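Local coordinates for galactokinase (Bifidobacterium longum subsp. infantis ATCC 15697 = JCM 1222 = DSM 20088, PDB 6TEQ), which probably catalyses the ATP-dependent phosphorylation of galactose, as a GHMP-family galactokinase, and here holds a fluorinated galactose in its sugar pocket, at residues 315-318 against 324-327; 331-336 against 353-358. All blocks are in the same frame, centred on the assembly; numbering follows the deposited sequence.

Interaction 1 (315-318 against 324-327)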
loop_
_atom_site.group_PDB
_atom_site.type_symbol
_atom_site.label_atom_id
_atom_site.label_comp_id
_atom_site.label_asym_id
_atom_site.label_seq_id
_atom_site.Cartn_x
_atom_site.Cartn_y
_atom_site.Cartn_z
ATOM N N ARG A 315 -17.071 7.446 10.093
ATOM C CA ARG A 315 -18.340 8.076 10.500
ATOM C C ARG A 315 -18.573 9.353 9.661
ATOM O O ARG A 315 -19.680 9.507 9.082
ATOM C CB ARG A 315 -18.296 8.426 11.976
ATOM C CG ARG A 315 -19.529 9.204 12.405
ATOM C CD ARG A 315 -19.388 9.648 13.815
ATOM N NE ARG A 315 -19.562 8.531 14.713
ATOM C CZ ARG A 315 -19.514 8.640 16.036
ATOM N NH1 ARG A 315 -19.316 9.829 16.624
ATOM N NH2 ARG A 315 -19.698 7.541 16.741
ATOM N N ALA A 316 -17.549 10.184 9.503
ATOM C CA ALA A 316 -17.701 11.474 8.783
ATOM C C ALA A 316 -18.109 11.212 7.350
ATOM O O ALA A 316 -18.997 11.849 6.810
ATOM C CB ALA A 316 -16.458 12.317 8.838
ATOM N N PHE A 317 -17.404 10.288 6.688
ATOM C CA PHE A 317 -17.702 10.063 5.270
ATOM C C PHE A 317 -19.099 9.475 5.111
ATOM O O PHE A 317 -19.820 9.846 4.173
ATOM C CB PHE A 317 -16.607 9.220 4.603
ATOM C CG PHE A 317 -16.511 9.466 3.138
ATOM C CD1 PHE A 317 -15.797 10.554 2.662
ATOM C CD2 PHE A 317 -17.198 8.662 2.244
ATOM C CE1 PHE A 317 -15.754 10.807 1.297
ATOM C CE2 PHE A 317 -17.198 8.936 0.899
ATOM C CZ PHE A 317 -16.501 10.026 0.432
ATOM N N ALA A 318 -19.500 8.508 5.949
ATOM C CA ALA A 318 -20.863 7.927 5.893
ATOM C C ALA A 318 -21.916 9.006 6.132
ATOM O O ALA A 318 -23.003 8.914 5.569
ATOM C CB ALA A 318 -20.948 6.829 6.927
ATOM N N ALA A 324 -15.536 17.557 7.678
ATOM C CA ALA A 324 -15.016 16.781 8.815
ATOM C C ALA A 324 -14.039 15.724 8.293
ATOM O O ALA A 324 -12.953 15.566 8.886
ATOM C CB ALA A 324 -16.165 16.216 9.612
ATOM N N ALA A 325 -14.369 15.068 7.201
ATOM C CA ALA A 325 -13.489 14.045 6.597
ATOM C C ALA A 325 -12.148 14.699 6.248
ATOM O O ALA A 325 -11.060 14.137 6.539
ATOM C CB ALA A 325 -14.178 13.393 5.427
ATOM N N GLY A 326 -12.215 15.862 5.606
ATOM C CA GLY A 326 -10.998 16.597 5.232
ATOM C C GLY A 326 -10.198 17.036 6.440
ATOM O O GLY A 326 -8.962 16.924 6.399
ATOM N N ARG A 327 -10.847 17.483 7.534
ATOM C CA ARG A 327 -10.088 17.871 8.757
ATOM C C ARG A 327 -9.347 16.644 9.310
ATOM O O ARG A 327 -8.258 16.767 9.832
ATOM C CB ARG A 327 -11.026 18.482 9.802
ATOM C CG ARG A 327 -11.530 19.832 9.331
ATOM C CD ARG A 327 -12.237 20.537 10.422
ATOM N NE ARG A 327 -13.469 19.930 10.755
ATOM C CZ ARG A 327 -14.664 20.347 10.302
ATOM N NH1 ARG A 327 -14.759 21.308 9.392
ATOM N NH2 ARG A 327 -15.727 19.707 10.711
#

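Interaction 2 (331-336 against 353-358)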
loop_
_atom_site.group_PDB
_atom_site.type_symbol
_atom_site.label_atom_id
_atom_site.label_comp_id
_atom_site.label_asym_id
_atom_site.label_seq_id
_atom_site.Cartn_x
_atom_site.Cartn_y
_atom_site.Cartn_z
ATOM N N ALA A 331 -5.437 16.308 10.090
ATOM C CA ALA A 331 -4.866 15.973 11.421
ATOM C C ALA A 331 -3.969 14.727 11.302
ATOM O O ALA A 331 -2.967 14.620 11.977
ATOM C CB ALA A 331 -5.978 15.685 12.391
ATOM N N SER A 332 -4.315 13.804 10.432
ATOM C CA SER A 332 -3.450 12.639 10.137
ATOM C C SER A 332 -2.109 13.102 9.601
ATOM O O SER A 332 -1.061 12.634 10.103
ATOM C CB SER A 332 -4.178 11.646 9.239
ATOM O OG SER A 332 -3.277 10.668 8.755
ATOM N N HIS A 333 -2.134 13.913 8.557
ATOM C CA HIS A 333 -0.864 14.443 8.031
ATOM C C HIS A 333 -0.089 15.173 9.119
ATOM O O HIS A 333 1.122 14.981 9.227
ATOM C CB HIS A 333 -1.119 15.441 6.936
ATOM C CG HIS A 333 0.131 15.889 6.318
ATOM N ND1 HIS A 333 0.860 15.079 5.417
ATOM C CD2 HIS A 333 0.857 17.013 6.519
ATOM C CE1 HIS A 333 1.974 15.714 5.091
ATOM N NE2 HIS A 333 2.030 16.869 5.820
ATOM N N ASP A 334 -0.770 16.070 9.829
ATOM C CA ASP A 334 -0.063 16.901 10.787
ATOM C C ASP A 334 0.587 16.016 11.842
ATOM O O ASP A 334 1.722 16.346 12.310
ATOM C CB ASP A 334 -0.964 17.960 11.414
ATOM C CG ASP A 334 -1.481 19.005 10.473
ATOM O OD1 ASP A 334 -0.991 19.100 9.324
ATOM O OD2 ASP A 334 -2.339 19.766 10.965
ATOM N N SER A 335 -0.078 14.951 12.221
ATOM C CA SER A 335 0.480 14.014 13.189
ATOM C C SER A 335 1.691 13.289 12.572
ATOM O O SER A 335 2.674 13.074 13.266
ATOM C CB SER A 335 -0.570 13.056 13.572
ATOM O OG SER A 335 -0.135 12.144 14.554
ATOM N N LEU A 336 1.564 12.835 11.336
ATOM C CA LEU A 336 2.681 12.148 10.657
ATOM C C LEU A 336 3.872 13.088 10.538
ATOM O O LEU A 336 4.989 12.612 10.637
ATOM C CB LEU A 336 2.235 11.688 9.307
ATOM C CG LEU A 336 1.301 10.492 9.353
ATOM C CD1 LEU A 336 0.493 10.336 8.090
ATOM C CD2 LEU A 336 1.991 9.188 9.727
ATOM N N VAL A 353 -0.058 23.477 -0.329
ATOM C CA VAL A 353 -0.633 24.013 -1.587
ATOM C C VAL A 353 -2.077 23.515 -1.756
ATOM O O VAL A 353 -2.975 24.314 -2.043
ATOM C CB VAL A 353 0.228 23.688 -2.803
ATOM C CG1 VAL A 353 -0.446 24.093 -4.080
ATOM C CG2 VAL A 353 1.568 24.345 -2.721
ATOM N N ALA A 354 -2.321 22.244 -1.484
ATOM C CA ALA A 354 -3.666 21.685 -1.638
ATOM C C ALA A 354 -4.594 22.404 -0.648
ATOM O O ALA A 354 -5.731 22.766 -0.996
ATOM C CB ALA A 354 -3.602 20.220 -1.441
ATOM N N ARG A 355 -4.133 22.522 0.591
ATOM C CA ARG A 355 -4.986 23.129 1.664
ATOM C C ARG A 355 -5.333 24.582 1.309
ATOM O O ARG A 355 -6.456 24.993 1.535
ATOM C CB ARG A 355 -4.320 23.090 3.030
ATOM C CG ARG A 355 -4.268 21.663 3.611
ATOM C CD ARG A 355 -3.526 21.687 4.895
ATOM N NE ARG A 355 -3.397 20.304 5.397
ATOM C CZ ARG A 355 -2.710 19.942 6.431
ATOM N NH1 ARG A 355 -2.134 20.817 7.219
ATOM N NH2 ARG A 355 -2.608 18.669 6.684
ATOM N N LYS A 356 -4.351 25.318 0.768
ATOM C CA LYS A 356 -4.472 26.758 0.472
ATOM C C LYS A 356 -5.400 26.964 -0.729
ATOM O O LYS A 356 -5.975 28.078 -0.834
ATOM C CB LYS A 356 -3.088 27.365 0.292
ATOM C CG LYS A 356 -2.402 27.679 1.613
ATOM C CD LYS A 356 -0.993 28.164 1.463
ATOM C CE LYS A 356 -0.371 28.524 2.795
ATOM N NZ LYS A 356 -1.125 27.893 3.910
ATOM N N ASN A 357 -5.619 25.919 -1.528
ATOM C CA ASN A 357 -6.299 26.006 -2.832
ATOM C C ASN A 357 -7.593 25.202 -2.801
ATOM O O ASN A 357 -8.011 24.742 -3.839
ATOM C CB ASN A 357 -5.335 25.657 -3.944
ATOM C CG ASN A 357 -4.327 26.794 -4.115
ATOM O OD1 ASN A 357 -4.681 27.872 -4.605
ATOM N ND2 ASN A 357 -3.105 26.612 -3.639
ATOM N N GLY A 358 -8.175 25.027 -1.604
ATOM C CA GLY A 358 -9.578 24.598 -1.505
ATOM C C GLY A 358 -9.756 23.132 -1.193
ATOM O O GLY A 358 -10.912 22.710 -1.172
#

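Interaction 1 (315-318 against 324-327)
Phe317 has CG roughly anti to its backbone N (chi1 -154°), and its ring stands on edge to Ala325. The chi2 of 82° sets the ring so that the methyl of Ala325 lies near the ring plane, at its rim. The nearest ring atom is CD1, with Phe317 CD1 to Ala325 CB at 4.3 Å.

Ala316 makes the closer contact. It has no torsion to choose, and its CB is directed toward the other helix. Ala316 CB reaches Ala325 N at 3.8 Å, so the methyl presses on backbone as well as on side chain. The methyls of Ala324 and Ala325 both face it, with Ala316 CB to Ala324 CB at 4.0 Å and Ala316 CB to Ala325 CB at 4.2 Å.

The two segments belong to a helical hairpin in the C-terminal part of the GHMP kinase fold. Helix 294-318 ends here, and after a short loop helix 322-338 starts. With alanines at the touching positions the backbones come very near, Ala316 CA to Ala325 CA being 5.4 Å. No hydrogen bond crosses between the segments, and the side chains that meet are apolar.

Asp321, just ahead of the second helix, accepts a hydrogen bond from Ala324 N through OD1. The ring of Phe317 also meets Phe223, and packs edge-to-face with Tyr228.

Interaction 2 (331-336 against 353-358)
The backbones of His333 and Arg355 stay well apart, with Arg355 CA to His333 CA at 11.5 Å, the nearest such pair between the segments. The distance is spanned mainly by the side chain of Arg355. Arg355 has CG anti to its carbonyl carbon (chi1 -72°) and runs extended from CG to NE, which carries the guanidinium across to helix 322-338.

There it grips Asp334 end-on. Both terminal nitrogens donate to the same oxygen, with Arg355 NH1 to Asp334 OD1 at 2.9 Å and Arg355 NH2 to Asp334 OD1 at 3.1 Å. The NH1 bond is the straighter one, 153° at the hydrogen, and uses the syn lone pair of OD1. NH2 meets OD1 from above the carboxylate plane. OD1 itself lies in the guanidinium plane, but the two flat groups are turned 68° apart.

NH2 also rests against His333, with Arg355 NH2 to His333 CB at 3.6 Å. The imidazole is held elsewhere, NE2 by Asp348 and ND1 by Met364 N. Arg355 NH2 has a second acceptor in Ala362 O. The arginine thus ties two helices of the C-terminal part of the GHMP kinase fold, 345-356 and 322-338, to strand 361-365 of its sheet. The His333 side chain lies about 12 Å from the bound fluorogalactose. At the end of helix 345-356, Asn357 ND2 donates to Val353 O at 2.8 Å.

A methionine in place of Arg355 removes both donors, and is likely to leave the Asp334 carboxylate without its positive mate and freer to turn. Both donors share one oxygen, and charge and hydrogen bonding act together there. With Asp334 exposed, solvent probably screens part of the attraction.

Overall arrangement
Both contacts use helix 322-338, and their centres lie 14 Å apart. Interaction 1 sits early in that helix and joins it to helix 294-318, the element just before it in the chain. Interaction 2 sits further along and joins it to helix 345-356, the next one. Interaction 1 is largely buried, and small apolar groups let the backbones come close there. Interaction 2 is only partly buried, and a long charged side chain spans the wide backbone separation. The two bury similar areas, 123 and 119 Å². Interaction 1 is away from the annotated sites, whereas the His333 side chain of interaction 2 lies about 9 Å from that of galactose-binding Glu46.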